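Local coordinates for ribulose bisphosphate carboxylase (Pyrococcus horikoshii, PDB 2D69), which probably catalyses the addition of carbon dioxide and water to ribulose 1,5-bisphosphate, giving two molecules of 3-phosphoglycerate, as part of archaeal AMP degradation, at residues R131-P136 and A302-V307; P136-Q141 and G272-A277; I225-P230 and Q247-D252; N232-R237 and Q262-V267. All coordinates share one frame; numbering follows the deposited sequence.

The four contacts belong to the alpha/beta-barrel part of the chain. Contact 1 packs loop 131-136 on the end of helix 295-305; contact 2, which shares P136 with it, sets the following residues against the start of strand 274-278, with centres about 10 Å apart. Strand 248-252 of contact 3 is the barrel neighbour of strand 274-278; H276 N reaches V249 O at 2.9 Å. Contact 4 packs two outer helices, its centre about 9 Å from that of contact 3. The salt bridge K134 NZ to E266 OE1, 2.9 Å, joins contacts 1 and 4. Contact 3 comes nearest the probable active site: the D252 side chain is about 3 Å from those of E189, a predicted magnesium ligand, and H278, a predicted proton acceptor.

Contact 1: R131-P136 and A302-V307; sequences RHFKGP and ARMIGV
M304 lies across one face of the F133 ring, a Met-aromatic contact. Its CG is 3.4 Å from F133 CG and makes a CH-pi approach, while SD rides over the same face, 4.1 Å from the ring centroid and displaced toward the rim. With CG anti to the backbone N (chi1 180°), the methionine chain reaches out from its helix to the ring; a flexible, polarisable thioether suits a flat aromatic surface.

The polar contacts are made by backbone. G135 N gives M304 O a weak bond of 2.9 Å, bent to 124° at the hydrogen, and G135 CA adds a C-H...O contact to R303 O at 3.3 Å. A water links K134 N to I305 O, accepting from the first and donating to the second.

The close fit calls for particular residues. G306, at positive phi, is C-prime of the Schellman motif that ends helix 295-305; a CB on it would strike G135 O. P136, which has no N-H to satisfy, lays its CD 3.4 Å from R303 O.

Across the contact, then, M304 O and R303 O meet only modest donors, a weak N-H bond and polarised C-H groups; I305 O takes the water, and V307 O is buried beside the proline ring without a partner.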
loop_
_atom_site.group_PDB
_atom_site.type_symbol
_atom_site.label_atom_id
_atom_site.label_comp_id
_atom_site.label_asym_id
_atom_site.label_seq_id
_atom_site.Cartn_x
_atom_site.Cartn_y
_atom_site.Cartn_z
ATOM N N ARG A 131 28.639 -19.471 3.608
ATOM C CA ARG A 131 27.264 -19.980 3.727
ATOM C C ARG A 131 26.210 -18.840 3.673
ATOM O O ARG A 131 25.033 -19.087 3.451
ATOM C CB ARG A 131 27.088 -20.822 4.996
ATOM C CG ARG A 131 27.097 -19.993 6.319
ATOM C CD ARG A 131 26.963 -20.829 7.576
ATOM N NE ARG A 131 25.634 -21.392 7.657
ATOM C CZ ARG A 131 25.307 -22.491 8.332
ATOM N NH1 ARG A 131 26.223 -23.157 9.019
ATOM N NH2 ARG A 131 24.042 -22.907 8.335
ATOM N N HIS A 132 26.643 -17.592 3.861
ATOM C CA HIS A 132 25.752 -16.436 3.736
ATOM C C HIS A 132 25.727 -15.836 2.320
ATOM O O HIS A 132 25.296 -14.684 2.150
ATOM C CB HIS A 132 26.147 -15.391 4.787
ATOM C CG HIS A 132 26.216 -15.981 6.161
ATOM N ND1 HIS A 132 25.160 -16.674 6.725
ATOM C CD2 HIS A 132 27.220 -16.020 7.064
ATOM C CE1 HIS A 132 25.511 -17.094 7.925
ATOM N NE2 HIS A 132 26.755 -16.717 8.156
ATOM N N PHE A 133 26.226 -16.612 1.341
ATOM C CA PHE A 133 26.092 -16.325 -0.072
ATOM C C PHE A 133 25.368 -17.506 -0.738
ATOM O O PHE A 133 25.586 -18.661 -0.393
ATOM C CB PHE A 133 27.405 -16.080 -0.706
ATOM C CG PHE A 133 28.076 -14.812 -0.188
ATOM C CD1 PHE A 133 28.759 -14.832 0.971
ATOM C CD2 PHE A 133 27.855 -13.609 -0.799
ATOM C CE1 PHE A 133 29.311 -13.664 1.485
ATOM C CE2 PHE A 133 28.417 -12.435 -0.301
ATOM C CZ PHE A 133 29.134 -12.482 0.832
ATOM N N LYS A 134 24.515 -17.165 -1.677
ATOM C CA LYS A 134 23.704 -18.145 -2.424
ATOM C C LYS A 134 24.418 -18.700 -3.628
ATOM O O LYS A 134 24.115 -19.811 -4.075
ATOM C CB LYS A 134 22.398 -17.519 -2.908
ATOM C CG LYS A 134 21.400 -17.290 -1.771
ATOM C CD LYS A 134 20.090 -16.655 -2.306
ATOM C CE LYS A 134 20.203 -15.154 -2.461
ATOM N NZ LYS A 134 20.247 -14.546 -1.095
ATOM N N GLY A 135 25.338 -17.926 -4.172
ATOM C CA GLY A 135 25.951 -18.267 -5.433
ATOM C C GLY A 135 24.906 -18.146 -6.552
ATOM O O GLY A 135 23.887 -17.548 -6.350
ATOM N N PRO A 136 25.200 -18.650 -7.726
ATOM C CA PRO A 136 24.309 -18.537 -8.883
ATOM C C PRO A 136 22.984 -19.245 -8.715
ATOM O O PRO A 136 22.969 -20.327 -8.158
ATOM C CB PRO A 136 25.079 -19.243 -9.980
ATOM C CG PRO A 136 26.478 -19.215 -9.534
ATOM C CD PRO A 136 26.433 -19.370 -8.040
ATOM N N ALA A 302 32.242 -12.622 -7.861
ATOM C CA ALA A 302 31.061 -12.549 -8.679
ATOM C C ALA A 302 30.309 -13.892 -8.614
ATOM O O ALA A 302 29.063 -13.899 -8.658
ATOM C CB ALA A 302 31.435 -12.180 -10.153
ATOM N N ARG A 303 31.049 -15.015 -8.555
ATOM C CA ARG A 303 30.424 -16.337 -8.426
ATOM C C ARG A 303 29.712 -16.494 -7.066
ATOM O O ARG A 303 28.629 -17.074 -6.970
ATOM C CB ARG A 303 31.476 -17.423 -8.608
ATOM C CG ARG A 303 30.921 -18.821 -8.434
ATOM C CD ARG A 303 31.821 -19.935 -8.899
ATOM N NE ARG A 303 31.165 -21.198 -8.651
ATOM C CZ ARG A 303 31.766 -22.365 -8.470
ATOM N NH1 ARG A 303 33.099 -22.454 -8.527
ATOM N NH2 ARG A 303 31.036 -23.462 -8.249
ATOM N N MET A 304 30.329 -15.960 -6.007
ATOM C CA MET A 304 29.820 -16.139 -4.670
ATOM C C MET A 304 28.492 -15.388 -4.516
ATOM O O MET A 304 27.473 -15.997 -4.097
ATOM C CB MET A 304 30.924 -15.679 -3.677
ATOM C CG MET A 304 30.629 -15.758 -2.183
ATOM S SD MET A 304 32.081 -15.165 -1.091
ATOM C CE MET A 304 33.192 -15.138 -2.224
ATOM N N ILE A 305 28.469 -14.124 -4.936
ATOM C CA ILE A 305 27.231 -13.382 -5.013
ATOM C C ILE A 305 26.283 -14.144 -5.905
ATOM O O ILE A 305 25.147 -14.492 -5.538
ATOM C CB ILE A 305 27.470 -11.926 -5.531
ATOM C CG1 ILE A 305 28.250 -11.146 -4.490
ATOM C CG2 ILE A 305 26.115 -11.240 -5.742
ATOM C CD1 ILE A 305 28.942 -9.910 -5.019
ATOM N N GLY A 306 26.757 -14.462 -7.102
ATOM C CA GLY A 306 25.971 -15.312 -7.962
ATOM C C GLY A 306 25.678 -14.883 -9.371
ATOM O O GLY A 306 24.524 -14.945 -9.771
ATOM N N VAL A 307 26.697 -14.508 -10.150
ATOM C CA VAL A 307 26.517 -14.350 -11.604
ATOM C C VAL A 307 26.468 -15.731 -12.171
ATOM O O VAL A 307 27.075 -16.627 -11.609
ATOM C CB VAL A 307 27.658 -13.470 -12.260
ATOM C CG1 VAL A 307 27.726 -12.131 -11.596
ATOM C CG2 VAL A 307 28.934 -14.177 -12.279
HETATM O O HOH W 1 24.251 -14.514 -2.914
#

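Contact 2: P136-Q141 and G272-A277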
loop_
_atom_site.group_PDB
_atom_site.type_symbol
_atom_site.label_atom_id
_atom_site.label_comp_id
_atom_site.label_asym_id
_atom_site.label_seq_id
_atom_site.Cartn_x
_atom_site.Cartn_y
_atom_site.Cartn_z
ATOM N N PRO A 136 25.200 -18.650 -7.726
ATOM C CA PRO A 136 24.309 -18.537 -8.883
ATOM C C PRO A 136 22.984 -19.245 -8.715
ATOM O O PRO A 136 22.969 -20.327 -8.158
ATOM C CB PRO A 136 25.079 -19.243 -9.980
ATOM C CG PRO A 136 26.478 -19.215 -9.534
ATOM C CD PRO A 136 26.433 -19.370 -8.040
ATOM N N GLN A 137 21.911 -18.660 -9.251
ATOM C CA GLN A 137 20.615 -19.203 -9.088
ATOM C C GLN A 137 20.526 -20.379 -10.067
ATOM O O GLN A 137 19.967 -21.425 -9.751
ATOM C CB GLN A 137 19.515 -18.160 -9.370
ATOM C CG GLN A 137 18.133 -18.790 -9.477
ATOM C CD GLN A 137 16.982 -17.815 -9.749
ATOM O OE1 GLN A 137 15.833 -18.258 -9.869
ATOM N NE2 GLN A 137 17.271 -16.512 -9.842
ATOM N N PHE A 138 21.113 -20.203 -11.233
ATOM C CA PHE A 138 21.018 -21.245 -12.275
ATOM C C PHE A 138 22.339 -22.005 -12.460
ATOM O O PHE A 138 22.394 -23.225 -12.385
ATOM C CB PHE A 138 20.507 -20.638 -13.577
ATOM C CG PHE A 138 19.127 -20.096 -13.481
ATOM C CD1 PHE A 138 18.009 -20.938 -13.662
ATOM C CD2 PHE A 138 18.907 -18.742 -13.174
ATOM C CE1 PHE A 138 16.717 -20.452 -13.565
ATOM C CE2 PHE A 138 17.598 -18.225 -13.084
ATOM C CZ PHE A 138 16.489 -19.103 -13.259
ATOM N N GLY A 139 23.405 -21.267 -12.642
ATOM C CA GLY A 139 24.671 -21.826 -13.062
ATOM C C GLY A 139 24.603 -22.562 -14.374
ATOM O O GLY A 139 23.632 -22.459 -15.132
ATOM N N VAL A 140 25.600 -23.403 -14.580
ATOM C CA VAL A 140 25.720 -24.189 -15.794
ATOM C C VAL A 140 24.500 -25.077 -16.013
ATOM O O VAL A 140 23.908 -25.054 -17.103
ATOM C CB VAL A 140 27.041 -25.030 -15.750
ATOM C CG1 VAL A 140 27.136 -26.003 -16.965
ATOM C CG2 VAL A 140 28.259 -24.090 -15.755
ATOM N N GLN A 141 24.121 -25.856 -14.993
ATOM C CA GLN A 141 23.050 -26.831 -15.182
ATOM C C GLN A 141 21.699 -26.162 -15.290
ATOM O O GLN A 141 20.928 -26.550 -16.082
ATOM C CB GLN A 141 23.063 -27.968 -14.117
ATOM C CG GLN A 141 24.343 -28.917 -14.262
ATOM C CD GLN A 141 24.683 -29.351 -15.730
ATOM O OE1 GLN A 141 23.822 -29.882 -16.462
ATOM N NE2 GLN A 141 25.924 -29.122 -16.138
ATOM N N GLY A 272 13.287 -14.992 -11.365
ATOM C CA GLY A 272 13.766 -16.092 -12.199
ATOM C C GLY A 272 14.723 -15.755 -13.343
ATOM O O GLY A 272 14.644 -16.329 -14.422
ATOM N N LEU A 273 15.614 -14.789 -13.116
ATOM C CA LEU A 273 16.517 -14.327 -14.139
ATOM C C LEU A 273 17.961 -14.804 -13.873
ATOM O O LEU A 273 18.469 -14.603 -12.759
ATOM C CB LEU A 273 16.487 -12.787 -14.120
ATOM C CG LEU A 273 15.153 -12.116 -14.475
ATOM C CD1 LEU A 273 15.220 -10.627 -14.208
ATOM C CD2 LEU A 273 14.815 -12.359 -15.950
ATOM N N ALA A 274 18.610 -15.389 -14.894
ATOM C CA ALA A 274 20.068 -15.615 -14.873
ATOM C C ALA A 274 20.782 -14.295 -15.158
ATOM O O ALA A 274 20.261 -13.465 -15.901
ATOM C CB ALA A 274 20.443 -16.610 -15.864
ATOM N N ILE A 275 21.952 -14.119 -14.564
ATOM C CA ILE A 275 22.778 -12.929 -14.717
ATOM C C ILE A 275 24.007 -13.256 -15.579
ATOM O O ILE A 275 24.749 -14.199 -15.324
ATOM C CB ILE A 275 23.242 -12.371 -13.377
ATOM C CG1 ILE A 275 22.061 -11.919 -12.507
ATOM C CG2 ILE A 275 24.146 -11.174 -13.564
ATOM C CD1 ILE A 275 22.422 -11.587 -11.084
ATOM N N HIS A 276 24.158 -12.483 -16.636
ATOM C CA HIS A 276 25.328 -12.485 -17.465
ATOM C C HIS A 276 26.143 -11.265 -17.052
ATOM O O HIS A 276 25.689 -10.140 -17.158
ATOM C CB HIS A 276 24.962 -12.397 -18.942
ATOM C CG HIS A 276 26.165 -12.306 -19.827
ATOM N ND1 HIS A 276 26.685 -13.396 -20.485
ATOM C CD2 HIS A 276 26.981 -11.262 -20.110
ATOM C CE1 HIS A 276 27.762 -13.015 -21.159
ATOM N NE2 HIS A 276 27.980 -11.731 -20.924
ATOM N N ALA A 277 27.344 -11.502 -16.558
ATOM C CA ALA A 277 28.189 -10.415 -16.113
ATOM C C ALA A 277 29.164 -10.060 -17.222
ATOM O O ALA A 277 29.948 -10.894 -17.692
ATOM C CB ALA A 277 28.934 -10.820 -14.865
HETATM O O HOH W 2 19.444 -14.836 -10.326
#
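F138 points its ring at the turn that leads into strand 274-278, and each atom along one side of that ring meets a successive part of it. From CB, directed toward the turn, the chain runs to CG, which lies anti to the carbonyl carbon (chi1 -64°), a torsion that swings the ring over toward G272-A274. CD2 comes first, 3.8 Å from A274 CB. Next, CE2 sits 3.5 Å from A274 N. At the tip, CZ closes to 3.5 Å from G272 O. These groups approach the ring obliquely, whereas L273 O lies in the ring plane at its edge, where the hydrogens of an aromatic ring carry slight positive charge. Small residues suit this place: the alanine methyl lets the ring come close to the backbone, and G272, at positive phi just after helix 258-271, takes a turn that favours glycine.

Q137 works beside the ring. Its CG rests over one face of F138, 3.6 Å above the plane, and the rest of the chain runs extended. NE2 is 3.7 Å from L273 O, too long for a direct bond, and a water spans the gap, accepting from NE2 at 2.8 Å and donating to L273 O at 2.6 Å. The same amide nitrogen also bonds T268 O of helix 258-271.

F146, on helix 139-147, meets the F138 ring edge-to-face, and D308 OD1 accepts from the backbone N of both F138 and G139. The aromatic side chain therefore lies between the start of helix 139-147 and the junction where helix 258-271 gives way to its barrel strand.

Contact 3: I225-P230 and Q247-D252; sequences INITGP and QYVMID
T228 OG1 accepts from D252 N in a bond of 2.9 Å that is nearly straight, 170° at the hydrogen. The torsion chi1 of -57° sets OG1 beside the threonine's own backbone N and leaves CG2 to lie 3.8 Å from D252 CB, so one short side chain serves the strand end with both a polar and an apolar branch. With alanine in place of T228, D252 N would probably lose this acceptor and a gap would open where the threonine methyl meets the aspartate.

Two backbone bonds bracket N226 and M250, forming a single parallel bridge. M250 N donates to I225 O at 2.9 Å, from well above the carbonyl plane, and I227 N returns a bond to M250 O at 3.2 Å, nearly in line with its C=O.

Beyond the bridge, I227 packs obliquely on two residues of the strand. Its CG2 touches V249 CG1 at 3.8 Å, and its CG1 meets I251 CG1 at the same distance. A branched side chain suits this place because its two arms reach V249 and I251 at once. Helix 199-217 backs the loop through F199, which touches both I225 and I227, while D187 OD2 holds N226 N.

D252 also packs on E189, predicted to bind magnesium, and on H278, a predicted proton acceptor. The bridge extends the run of strand 222-224 along strand 248-252, consistent with closing the barrel, and the threonine bond continues the pairing where the loop backbone no longer supplies an acceptor, fixing the backbone of D252 next to residues of the probable active site.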
loop_
_atom_site.group_PDB
_atom_site.type_symbol
_atom_site.label_atom_id
_atom_site.label_comp_id
_atom_site.label_asym_id
_atom_site.label_seq_id
_atom_site.Cartn_x
_atom_site.Cartn_y
_atom_site.Cartn_z
ATOM N N ILE A 225 20.195 -9.089 -22.426
ATOM C CA ILE A 225 19.781 -7.705 -22.562
ATOM C C ILE A 225 20.398 -6.864 -21.494
ATOM O O ILE A 225 20.325 -7.213 -20.315
ATOM C CB ILE A 225 18.226 -7.646 -22.572
ATOM C CG1 ILE A 225 17.755 -6.204 -22.839
ATOM C CG2 ILE A 225 17.610 -8.181 -21.271
ATOM C CD1 ILE A 225 16.369 -6.163 -23.373
ATOM N N ASN A 226 21.012 -5.748 -21.901
ATOM C CA ASN A 226 21.767 -4.881 -20.997
ATOM C C ASN A 226 20.878 -3.956 -20.145
ATOM O O ASN A 226 20.345 -2.986 -20.635
ATOM C CB ASN A 226 22.704 -4.066 -21.826
ATOM C CG ASN A 226 23.736 -3.346 -21.028
ATOM O OD1 ASN A 226 24.666 -2.736 -21.598
ATOM N ND2 ASN A 226 23.679 -3.480 -19.738
ATOM N N ILE A 227 20.725 -4.286 -18.870
ATOM C CA ILE A 227 19.906 -3.519 -17.903
ATOM C C ILE A 227 20.768 -2.558 -17.077
ATOM O O ILE A 227 20.282 -1.897 -16.183
ATOM C CB ILE A 227 19.170 -4.439 -16.942
ATOM C CG1 ILE A 227 20.112 -5.212 -16.036
ATOM C CG2 ILE A 227 18.297 -5.528 -17.723
ATOM C CD1 ILE A 227 19.391 -5.785 -14.788
ATOM N N THR A 228 22.044 -2.512 -17.372
ATOM C CA THR A 228 22.973 -1.660 -16.631
ATOM C C THR A 228 22.441 -0.209 -16.578
ATOM O O THR A 228 21.935 0.323 -17.572
ATOM C CB THR A 228 24.321 -1.668 -17.307
ATOM O OG1 THR A 228 24.819 -2.989 -17.410
ATOM C CG2 THR A 228 25.367 -0.916 -16.506
ATOM N N GLY A 229 22.570 0.383 -15.384
ATOM C CA GLY A 229 22.101 1.706 -15.051
ATOM C C GLY A 229 22.220 1.972 -13.528
ATOM O O GLY A 229 22.621 1.104 -12.760
ATOM N N PRO A 230 21.810 3.166 -13.103
ATOM C CA PRO A 230 21.519 3.446 -11.687
ATOM C C PRO A 230 20.619 2.328 -11.173
ATOM O O PRO A 230 19.757 1.887 -11.928
ATOM C CB PRO A 230 20.735 4.753 -11.743
ATOM C CG PRO A 230 21.146 5.396 -13.023
ATOM C CD PRO A 230 21.571 4.337 -13.965
ATOM N N GLN A 247 14.528 -14.793 -19.485
ATOM C CA GLN A 247 15.199 -15.481 -18.386
ATOM C C GLN A 247 16.616 -15.049 -18.133
ATOM O O GLN A 247 17.291 -15.673 -17.323
ATOM C CB GLN A 247 15.141 -17.013 -18.549
ATOM C CG GLN A 247 13.713 -17.547 -18.669
ATOM C CD GLN A 247 13.564 -19.097 -18.761
ATOM O OE1 GLN A 247 13.527 -19.649 -19.869
ATOM N NE2 GLN A 247 13.387 -19.771 -17.605
ATOM N N TYR A 248 17.083 -14.001 -18.812
ATOM C CA TYR A 248 18.435 -13.458 -18.633
ATOM C C TYR A 248 18.472 -11.922 -18.597
ATOM O O TYR A 248 17.747 -11.257 -19.301
ATOM C CB TYR A 248 19.281 -13.843 -19.852
ATOM C CG TYR A 248 20.116 -15.120 -19.932
ATOM C CD1 TYR A 248 19.801 -16.139 -20.877
ATOM C CD2 TYR A 248 21.269 -15.253 -19.230
ATOM C CE1 TYR A 248 20.656 -17.213 -21.080
ATOM C CE2 TYR A 248 22.102 -16.356 -19.392
ATOM C CZ TYR A 248 21.794 -17.326 -20.328
ATOM O OH TYR A 248 22.656 -18.361 -20.502
ATOM N N VAL A 249 19.333 -11.369 -17.757
ATOM C CA VAL A 249 19.760 -9.981 -17.869
ATOM C C VAL A 249 21.265 -9.952 -17.858
ATOM O O VAL A 249 21.918 -10.805 -17.232
ATOM C CB VAL A 249 19.166 -9.105 -16.728
ATOM C CG1 VAL A 249 17.680 -9.150 -16.791
ATOM C CG2 VAL A 249 19.589 -9.592 -15.337
ATOM N N MET A 250 21.815 -8.916 -18.499
ATOM C CA MET A 250 23.213 -8.664 -18.556
ATOM C C MET A 250 23.490 -7.426 -17.707
ATOM O O MET A 250 22.759 -6.429 -17.770
ATOM C CB MET A 250 23.642 -8.397 -19.997
ATOM C CG MET A 250 24.988 -7.590 -20.118
ATOM S SD MET A 250 25.465 -7.528 -21.870
ATOM C CE MET A 250 26.326 -6.065 -21.830
ATOM N N ILE A 251 24.514 -7.510 -16.898
ATOM C CA ILE A 251 24.919 -6.387 -16.076
ATOM C C ILE A 251 26.415 -6.182 -16.292
ATOM O O ILE A 251 27.171 -7.133 -16.236
ATOM C CB ILE A 251 24.615 -6.659 -14.596
ATOM C CG1 ILE A 251 23.109 -6.902 -14.358
ATOM C CG2 ILE A 251 25.044 -5.490 -13.733
ATOM C CD1 ILE A 251 22.753 -7.284 -12.919
ATOM N N ASP A 252 26.815 -4.946 -16.530
ATOM C CA ASP A 252 28.188 -4.508 -16.530
ATOM C C ASP A 252 28.617 -4.388 -15.042
ATOM O O ASP A 252 28.417 -3.354 -14.421
ATOM C CB ASP A 252 28.400 -3.122 -17.206
ATOM C CG ASP A 252 28.005 -3.056 -18.696
ATOM O OD1 ASP A 252 27.814 -4.131 -19.345
ATOM O OD2 ASP A 252 27.867 -1.930 -19.312
#

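Contact 4: N232-R237 and Q262-V267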
loop_
_atom_site.group_PDB
_atom_site.type_symbol
_atom_site.label_atom_id
_atom_site.label_comp_id
_atom_site.label_asym_id
_atom_site.label_seq_id
_atom_site.Cartn_x
_atom_site.Cartn_y
_atom_site.Cartn_z
ATOM N N ASN A 232 18.011 1.607 -9.292
ATOM C CA ASN A 232 16.571 1.585 -9.409
ATOM C C ASN A 232 16.133 1.317 -10.840
ATOM O O ASN A 232 15.174 0.564 -11.086
ATOM C CB ASN A 232 15.924 2.869 -8.863
ATOM C CG ASN A 232 16.372 4.114 -9.594
ATOM O OD1 ASN A 232 15.547 4.832 -10.106
ATOM N ND2 ASN A 232 17.673 4.345 -9.689
ATOM N N ILE A 233 16.835 1.944 -11.780
ATOM C CA ILE A 233 16.574 1.742 -13.193
ATOM C C ILE A 233 16.855 0.284 -13.558
ATOM O O ILE A 233 16.060 -0.302 -14.264
ATOM C CB ILE A 233 17.477 2.673 -14.108
ATOM C CG1 ILE A 233 17.347 4.166 -13.735
ATOM C CG2 ILE A 233 17.213 2.389 -15.597
ATOM C CD1 ILE A 233 16.019 4.690 -13.608
ATOM N N MET A 234 17.980 -0.287 -13.089
ATOM C CA MET A 234 18.336 -1.675 -13.432
ATOM C C MET A 234 17.225 -2.587 -12.929
ATOM O O MET A 234 16.834 -3.498 -13.634
ATOM C CB MET A 234 19.628 -2.190 -12.779
ATOM C CG MET A 234 20.878 -1.553 -13.178
ATOM S SD MET A 234 22.261 -2.781 -13.114
ATOM C CE MET A 234 22.617 -2.461 -11.428
ATOM N N GLU A 235 16.719 -2.312 -11.712
ATOM C CA GLU A 235 15.639 -3.095 -11.142
ATOM C C GLU A 235 14.387 -3.032 -11.965
ATOM O O GLU A 235 13.799 -4.098 -12.237
ATOM C CB GLU A 235 15.324 -2.688 -9.694
ATOM C CG GLU A 235 14.067 -3.301 -9.108
ATOM C CD GLU A 235 13.992 -3.203 -7.581
ATOM O OE1 GLU A 235 14.648 -2.337 -6.969
ATOM O OE2 GLU A 235 13.314 -4.033 -6.961
ATOM N N LYS A 236 13.956 -1.842 -12.351
ATOM C CA LYS A 236 12.748 -1.693 -13.199
ATOM C C LYS A 236 12.931 -2.428 -14.542
ATOM O O LYS A 236 12.019 -3.043 -15.064
ATOM C CB LYS A 236 12.413 -0.211 -13.407
ATOM C CG LYS A 236 11.801 0.517 -12.147
ATOM C CD LYS A 236 11.827 2.078 -12.274
ATOM C CE LYS A 236 11.406 2.857 -10.954
ATOM N NZ LYS A 236 12.159 4.201 -10.751
ATOM N N ARG A 237 14.148 -2.394 -15.086
ATOM C CA ARG A 237 14.391 -2.997 -16.401
ATOM C C ARG A 237 14.376 -4.545 -16.284
ATOM O O ARG A 237 13.790 -5.238 -17.120
ATOM C CB ARG A 237 15.685 -2.456 -17.001
ATOM C CG ARG A 237 15.534 -1.040 -17.565
ATOM C CD ARG A 237 16.841 -0.386 -18.112
ATOM N NE ARG A 237 16.492 0.974 -18.460
ATOM C CZ ARG A 237 17.308 1.965 -18.822
ATOM N NH1 ARG A 237 16.776 3.167 -19.013
ATOM N NH2 ARG A 237 18.609 1.796 -18.927
ATOM N N GLN A 262 24.953 -6.976 -5.540
ATOM C CA GLN A 262 24.439 -7.800 -4.451
ATOM C C GLN A 262 22.946 -7.612 -4.372
ATOM O O GLN A 262 22.178 -8.570 -4.212
ATOM C CB GLN A 262 25.116 -7.469 -3.123
ATOM C CG GLN A 262 26.498 -7.953 -3.000
ATOM C CD GLN A 262 26.872 -8.237 -1.554
ATOM O OE1 GLN A 262 27.639 -7.505 -0.964
ATOM N NE2 GLN A 262 26.304 -9.263 -0.989
ATOM N N TYR A 263 22.488 -6.384 -4.521
ATOM C CA TYR A 263 21.042 -6.196 -4.478
ATOM C C TYR A 263 20.350 -6.799 -5.687
ATOM O O TYR A 263 19.248 -7.426 -5.571
ATOM C CB TYR A 263 20.720 -4.709 -4.304
ATOM C CG TYR A 263 19.239 -4.441 -4.419
ATOM C CD1 TYR A 263 18.355 -4.924 -3.441
ATOM C CD2 TYR A 263 18.712 -3.788 -5.503
ATOM C CE1 TYR A 263 16.990 -4.714 -3.523
ATOM C CE2 TYR A 263 17.336 -3.576 -5.595
ATOM C CZ TYR A 263 16.486 -4.047 -4.595
ATOM O OH TYR A 263 15.145 -3.833 -4.673
ATOM N N MET A 264 20.963 -6.643 -6.868
ATOM C CA MET A 264 20.363 -7.204 -8.093
ATOM C C MET A 264 20.250 -8.694 -8.035
ATOM O O MET A 264 19.316 -9.243 -8.560
ATOM C CB MET A 264 21.121 -6.728 -9.379
ATOM C CG MET A 264 20.857 -5.252 -9.734
ATOM S SD MET A 264 19.088 -4.933 -9.980
ATOM C CE MET A 264 18.572 -6.119 -11.210
ATOM N N ARG A 265 21.144 -9.341 -7.302
ATOM C CA ARG A 265 21.047 -10.762 -7.092
ATOM C C ARG A 265 19.772 -11.138 -6.311
ATOM O O ARG A 265 19.199 -12.173 -6.582
ATOM C CB ARG A 265 22.303 -11.284 -6.355
ATOM C CG ARG A 265 22.264 -12.788 -5.979
ATOM C CD ARG A 265 22.319 -13.717 -7.180
ATOM N NE ARG A 265 22.219 -15.134 -6.787
ATOM C CZ ARG A 265 21.078 -15.789 -6.585
ATOM N NH1 ARG A 265 19.881 -15.206 -6.769
ATOM N NH2 ARG A 265 21.101 -17.068 -6.217
ATOM N N GLU A 266 19.324 -10.296 -5.366
ATOM C CA GLU A 266 18.023 -10.501 -4.694
ATOM C C GLU A 266 16.889 -10.249 -5.618
ATOM O O GLU A 266 15.909 -11.012 -5.648
ATOM C CB GLU A 266 17.851 -9.634 -3.416
ATOM C CG GLU A 266 18.947 -9.826 -2.407
ATOM C CD GLU A 266 19.078 -11.293 -2.065
ATOM O OE1 GLU A 266 20.204 -11.812 -2.151
ATOM O OE2 GLU A 266 18.038 -11.954 -1.787
ATOM N N VAL A 267 16.998 -9.202 -6.415
ATOM C CA VAL A 267 15.961 -8.956 -7.461
ATOM C C VAL A 267 15.759 -10.130 -8.409
ATOM O O VAL A 267 14.624 -10.569 -8.652
ATOM C CB VAL A 267 16.298 -7.696 -8.269
ATOM C CG1 VAL A 267 15.294 -7.489 -9.366
ATOM C CG2 VAL A 267 16.258 -6.468 -7.358
#
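Y263 OH donates to E235 OE1 at 2.8 Å, the one hydrogen bond between the two segments. The hydroxyl meets the syn side of OE1, 30° out of the carboxylate plane, and OE1 lies in the plane of the tyrosine ring at its edge. Ring and carboxylate planes are turned 65° against each other. Glutamate is long enough for the span: CG leaves anti to the backbone N and the chain stays extended, bringing the head group to the tyrosine. Y263 OH is also 2.9 Å from E235 OE2, and that oxygen lies 3.8 Å from V267 CG2, a compact valine letting the carboxylate lie close by. A leucine in place of E235 would probably leave the Y263 hydroxyl without this acceptor and the ring less firmly held in its rotation.

Deeper in the interface the contact is apolar. M234 CE touches M264 CG at 3.7 Å, the two side chains crossing at a slant. M264 is bent at chi2 and chi3, and this folding brings its SD back to 3.9 Å from E235 N. Unbranched, pliable methionines suit a space between helices that stand 10.5 Å apart at their axes, for each can fold to fill it.

The segments run nearly parallel, 21° apart, as neighbouring outer helices of an alpha/beta barrel do. Both methionines rest on I251 of strand 248-252, which lies between the two helices in the chain. Y263 and N232 each pack against the other's counterpart in a neighbouring subunit, and R237 forms a salt bridge with E94 of that subunit, placing this helix pair at a subunit interface.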